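Local atomic coordinates of glycerophosphodiester phosphodiesterase (Parabacteroides distasonis, PDB entry 3NO3), a protein that belongs to the glycerophosphodiester phosphodiesterase family, adopts a TIM-barrel fold and holds a magnesium ion at an acidic metal site. Residues A[27-30]-A[31-34]; A[60-63]-A[64-67]. All blocks are in the same frame, centred on the assembly; numbering follows the deposited sequence.

Contact 1: A[27-30]-A[31-34]; sequences LERA and SEIG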
ATOM      1  N   LEU A  27      11.237  -2.890  -3.968  1.00 17.29           N
ATOM      2  CA  LEU A  27      11.332  -2.547  -2.564  1.00 17.94           C
ATOM      3  C   LEU A  27      12.716  -1.913  -2.280  1.00 19.36           C
ATOM      4  O   LEU A  27      12.786  -0.873  -1.623  1.00 20.07           O
ATOM      5  CB  LEU A  27      11.137  -3.793  -1.704  1.00 17.02           C
ATOM      6  CG  LEU A  27      11.378  -3.667  -0.201  1.00 17.89           C
ATOM      7  CD1 LEU A  27      10.431  -2.687   0.422  1.00 16.79           C
ATOM      8  CD2 LEU A  27      11.285  -5.041   0.405  1.00 16.35           C
ATOM      9  N   GLU A  28      13.776  -2.546  -2.778  1.00 18.95           N
ATOM     10  CA  GLU A  28      15.147  -2.029  -2.597  1.00 20.17           C
ATOM     11  C   GLU A  28      15.328  -0.663  -3.234  1.00 20.92           C
ATOM     12  O   GLU A  28      15.906   0.251  -2.624  1.00 21.24           O
ATOM     13  CB  GLU A  28      16.179  -2.992  -3.186  1.00 20.99           C
ATOM     14  CG  GLU A  28      16.326  -4.352  -2.461  1.00 19.87           C
ATOM     15  CD  GLU A  28      17.245  -5.349  -3.196  1.00 21.61           C
ATOM     16  OE1 GLU A  28      17.490  -5.195  -4.420  1.00 21.86           O
ATOM     17  OE2 GLU A  28      17.745  -6.304  -2.535  1.00 20.46           O
ATOM     18  N   ARG A  29      14.827  -0.511  -4.451  1.00 20.16           N
ATOM     19  CA  ARG A  29      14.946   0.754  -5.144  1.00 21.09           C
ATOM     20  C   ARG A  29      14.113   1.880  -4.490  1.00 20.42           C
ATOM     21  O   ARG A  29      14.577   3.039  -4.437  1.00 21.20           O
ATOM     22  CB  ARG A  29      14.620   0.587  -6.630  1.00 21.71           C
ATOM     23  CG  ARG A  29      15.591  -0.314  -7.380  1.00 21.26           C
ATOM     24  CD  ARG A  29      16.971   0.323  -7.689  1.00 19.92           C
ATOM     25  NE  ARG A  29      16.844   1.411  -8.635  1.00 22.96           N
ATOM     26  CZ  ARG A  29      17.039   2.716  -8.421  1.00 24.70           C
ATOM     27  NH1 ARG A  29      17.470   3.210  -7.264  1.00 28.12           N
ATOM     28  NH2 ARG A  29      16.813   3.549  -9.417  1.00 27.51           N
ATOM     29  N   ALA A  30      12.928   1.570  -3.972  1.00 19.33           N
ATOM     30  CA  ALA A  30      12.149   2.552  -3.159  1.00 19.73           C
ATOM     31  C   ALA A  30      12.939   3.082  -1.959  1.00 20.51           C
ATOM     32  O   ALA A  30      12.965   4.298  -1.700  1.00 22.59           O
ATOM     33  CB  ALA A  30      10.821   1.966  -2.691  1.00 15.40           C
ATOM     34  N   SER A  31      13.594   2.173  -1.254  1.00 21.74           N
ATOM     35  CA  SER A  31      14.539   2.524  -0.174  1.00 22.11           C
ATOM     36  C   SER A  31      15.715   3.336  -0.681  1.00 22.95           C
ATOM     37  O   SER A  31      16.049   4.350  -0.058  1.00 24.57           O
ATOM     38  CB  SER A  31      15.037   1.262   0.545  1.00 22.03           C
ATOM     39  OG  SER A  31      16.056   1.578   1.492  1.00 23.19           O
ATOM     40  N   GLU A  32      16.323   2.916  -1.792  1.00 22.84           N
ATOM     41  CA  GLU A  32      17.499   3.599  -2.367  1.00 24.33           C
ATOM     42  C   GLU A  32      17.221   5.073  -2.718  1.00 24.95           C
ATOM     43  O   GLU A  32      18.070   5.952  -2.470  1.00 24.28           O
ATOM     44  CB  GLU A  32      18.077   2.802  -3.553  1.00 24.81           C
ATOM     45  CG  GLU A  32      19.491   3.284  -4.029  1.00 28.65           C
ATOM     46  CD  GLU A  32      20.163   2.372  -5.099  1.00 30.13           C
ATOM     47  OE1 GLU A  32      19.405   1.693  -5.809  1.00 28.08           O
ATOM     48  OE2 GLU A  32      21.449   2.376  -5.251  1.00 30.21           O
ATOM     49  N   ILE A  33      16.038   5.359  -3.260  1.00 24.22           N
ATOM     50  CA  ILE A  33      15.639   6.764  -3.523  1.00 25.05           C
ATOM     51  C   ILE A  33      15.151   7.563  -2.299  1.00 25.56           C
ATOM     52  O   ILE A  33      14.827   8.730  -2.434  1.00 25.80           O
ATOM     53  CB  ILE A  33      14.657   6.896  -4.724  1.00 24.81           C
ATOM     54  CG1 ILE A  33      13.286   6.346  -4.408  1.00 21.96           C
ATOM     55  CG2 ILE A  33      15.277   6.229  -6.018  1.00 24.13           C
ATOM     56  CD1 ILE A  33      12.251   6.674  -5.455  1.00 23.87           C
ATOM     57  N   GLY A  34      15.015   6.927  -1.140  1.00 25.67           N
ATOM     58  CA  GLY A  34      14.506   7.582   0.049  1.00 25.65           C
ATOM     59  C   GLY A  34      13.034   7.935   0.019  1.00 24.98           C
ATOM     60  O   GLY A  34      12.629   8.938   0.584  1.00 24.55           O
TER
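Arg29 and Glu32, three residues apart on one side of helix 24-32, are joined by a salt bridge in which Arg29 NH1 lies 2.9 Å from Glu32 OE1. The bond is bent, with an N-H...O angle of 133°, and NH1 comes to OE1 from above the carboxylate, the guanidinium and carboxylate planes standing 86° apart. Bends at chi2 and chi3 turn the arginine toward the C-terminal end of the helix, beside Glu32, whereas the glutamate chain stays extended; CD of Arg29 consequently also passes 3.4 Å from Glu32 OE1. A second nitrogen of the same guanidinium, NH2, is hydrogen-bonded to Thr16, which helps fix the rotation of the group.

Beneath these side chains runs the backbone ladder of the last turns: Ser31 N to Leu27 O, Glu32 N to Glu28 O at 2.8 Å, and Ile33 N to Arg29 O at 3.0 Å. This is the first helix of the barrel, in the beta-alpha-beta unit that leads from strand 6-9 to strand 37-44. It finishes in a Schellman motif, where Gly34 adopts a positive phi, readily accessible to a residue without CB, and its N bonds to Ser31 O.

Van der Waals contacts are divided between two directions. Leu27 and Ala30 face Ser38 of strand 37-44, the small alanine allowing close approach, and Leu27 also reaches Tyr88 and Ala92 of helix 85-94. Ile33 sets CG1 3.4 Å from Ala30 O and touches Pro226 and Glu227 of helix 226-236. Among the polar ends, Glu28 forms a salt bridge with Arg91, and Ser31 OG hydrogen-bonds to Asn97.

Contact 2: A[60-63]-A[64-67]; sequences GKHI and QSCT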
ATOM      1  N   GLY A  60      -2.178 -17.645 -15.630  1.00 19.11           N
ATOM      2  CA  GLY A  60      -3.314 -18.561 -15.677  1.00 19.76           C
ATOM      3  C   GLY A  60      -3.679 -19.228 -14.363  1.00 19.55           C
ATOM      4  O   GLY A  60      -4.635 -20.021 -14.353  1.00 20.86           O
ATOM      5  N   LYS A  61      -2.974 -18.931 -13.269  1.00 18.08           N
ATOM      6  CA  LYS A  61      -3.246 -19.522 -11.945  1.00 17.51           C
ATOM      7  C   LYS A  61      -3.934 -18.512 -11.041  1.00 17.50           C
ATOM      8  O   LYS A  61      -3.403 -17.428 -10.838  1.00 16.99           O
ATOM      9  CB  LYS A  61      -1.955 -20.009 -11.318  1.00 17.03           C
ATOM     10  CG  LYS A  61      -1.252 -21.074 -12.219  1.00 21.95           C
ATOM     11  CD  LYS A  61      -0.776 -22.279 -11.469  1.00 29.08           C
ATOM     12  CE  LYS A  61       0.077 -23.239 -12.376  1.00 34.15           C
ATOM     13  NZ  LYS A  61       1.098 -24.061 -11.578  1.00 36.00           N
ATOM     14  N   HIS A  62      -5.090 -18.875 -10.472  1.00 16.04           N
ATOM     15  CA  HIS A  62      -5.822 -17.999  -9.568  1.00 16.09           C
ATOM     16  C   HIS A  62      -5.257 -18.186  -8.199  1.00 15.45           C
ATOM     17  O   HIS A  62      -5.444 -19.293  -7.594  1.00 16.58           O
ATOM     18  CB  HIS A  62      -7.324 -18.327  -9.604  1.00 17.32           C
ATOM     19  CG  HIS A  62      -8.130 -17.548  -8.623  1.00 15.73           C
ATOM     20  ND1 HIS A  62      -8.671 -18.137  -7.507  1.00 16.18           N
ATOM     21  CD2 HIS A  62      -8.485 -16.242  -8.584  1.00 16.42           C
ATOM     22  CE1 HIS A  62      -9.321 -17.217  -6.803  1.00 18.08           C
ATOM     23  NE2 HIS A  62      -9.211 -16.055  -7.425  1.00 17.14           N
ATOM     24  N   ILE A  63      -4.621 -17.132  -7.675  1.00 15.01           N
ATOM     25  CA  ILE A  63      -3.686 -17.267  -6.531  1.00 14.66           C
ATOM     26  C   ILE A  63      -4.398 -17.789  -5.285  1.00 14.64           C
ATOM     27  O   ILE A  63      -3.930 -18.704  -4.649  1.00 13.57           O
ATOM     28  CB  ILE A  63      -2.959 -15.917  -6.216  1.00 13.73           C
ATOM     29  CG1 ILE A  63      -1.969 -15.573  -7.358  1.00 13.18           C
ATOM     30  CG2 ILE A  63      -2.209 -15.981  -4.867  1.00 13.87           C
ATOM     31  CD1 ILE A  63      -1.432 -14.149  -7.266  1.00 14.40           C
ATOM     32  N   GLN A  64      -5.573 -17.236  -4.997  1.00 15.52           N
ATOM     33  CA  GLN A  64      -6.303 -17.551  -3.779  1.00 15.39           C
ATOM     34  C   GLN A  64      -6.937 -18.952  -3.690  1.00 15.47           C
ATOM     35  O   GLN A  64      -7.324 -19.374  -2.590  1.00 16.00           O
ATOM     36  CB  GLN A  64      -7.318 -16.440  -3.471  1.00 15.34           C
ATOM     37  CG  GLN A  64      -6.678 -15.071  -3.117  1.00 15.90           C
ATOM     38  CD  GLN A  64      -7.717 -13.979  -2.991  1.00 16.08           C
ATOM     39  OE1 GLN A  64      -8.921 -14.260  -2.781  1.00 12.05           O
ATOM     40  NE2 GLN A  64      -7.275 -12.733  -3.108  1.00 12.83           N
ATOM     41  N   SER A  65      -7.049 -19.640  -4.831  1.00 15.17           N
ATOM     42  CA  SER A  65      -7.537 -21.010  -4.877  1.00 14.50           C
ATOM     43  C   SER A  65      -6.444 -22.001  -5.183  1.00 14.66           C
ATOM     44  O   SER A  65      -6.737 -23.195  -5.201  1.00 15.10           O
ATOM     45  CB  SER A  65      -8.758 -21.152  -5.816  1.00 15.83           C
ATOM     46  OG  SER A  65      -8.472 -20.810  -7.161  1.00 15.44           O
ATOM     47  N   CYS A  66      -5.181 -21.535  -5.370  1.00 14.76           N
ATOM     48  CA  CYS A  66      -4.078 -22.419  -5.723  1.00 15.09           C
ATOM     49  C   CYS A  66      -3.243 -22.660  -4.454  1.00 14.26           C
ATOM     50  O   CYS A  66      -3.165 -21.798  -3.604  1.00 14.09           O
ATOM     51  CB  CYS A  66      -3.198 -21.815  -6.813  1.00 15.12           C
ATOM     52  SG  CYS A  66      -3.929 -22.028  -8.422  1.00 18.22           S
ATOM     53  N   THR A  67      -2.573 -23.780  -4.359  1.00 15.09           N
ATOM     54  CA  THR A  67      -1.578 -23.962  -3.293  1.00 16.89           C
ATOM     55  C   THR A  67      -0.285 -23.210  -3.613  1.00 17.54           C
ATOM     56  O   THR A  67       0.020 -22.922  -4.777  1.00 17.18           O
ATOM     57  CB  THR A  67      -1.210 -25.408  -3.091  1.00 17.27           C
ATOM     58  OG1 THR A  67      -0.617 -25.888  -4.304  1.00 19.81           O
ATOM     59  CG2 THR A  67      -2.445 -26.265  -2.639  1.00 18.47           C
TER
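His62 ND1 and Ser65 OG lie 2.7 Å apart in a nearly straight hydrogen bond (169°), and either atom could be the donor. The hydroxyl meets the imidazole at its edge, near the ring plane. His62 has CG anti to its own backbone N (chi1 175°), which carries the ring forward over the turn; Gln64 N then lies over one face, offset toward the rim. Histidine and serine suit these places because ND1, the ring nitrogen next to CG, lies close enough to the backbone for the short serine side chain to reach it across the turn.

The same turn is closed by the main chain. Ser65 N bonds to His62 O, and Cys66 N to Ile63 O at 3.2 Å; both bonds run from residue i+3 back to residue i, the 3-10 spacing. Cys66 tucks its sulfur under the turn, SG lying 3.2 Å from His62 O and 4.0 Å from Lys61 CB, a place suited to a compact and weakly polar side chain.

Gln64 extends its amide away from the turn, where NE2 bonds to Ser106 O and His43 ND1. Ile63 is buried against Tyr53 and Ile58. Strand 61-62, paired antiparallel with strand 57-58, thus passes through the 3-10 turn into helix 68-71: Thr67 occupies the N-cap, Lys61 NZ bonds to Glu70 O, and Lys61, Ile63 and Cys66 all touch Leu71.

Overall arrangement
Contact 1 comes first along the chain, and contact 2 opens after the strands 37-44, 50-52 and 57-58. Their centres are 30 Å apart, and their nearest atoms about 17 Å, without touching. Contact 1 belongs to the barrel proper, on the helix that connects strands 6-9 and 37-44 and packs on the outside of the barrel; contact 2 lies farther from the centre of the chain, in an excursion between strands 37-44 and 99-104 that carries its own two-stranded sheet. Strand 37-44 is a common neighbour: Ser38 meets residues of contact 1 and His43 bonds to Gln64 of contact 2. That strand also supplies Glu39 and Asp41 to the magnesium site, which Glu103 of strand 99-104 joins.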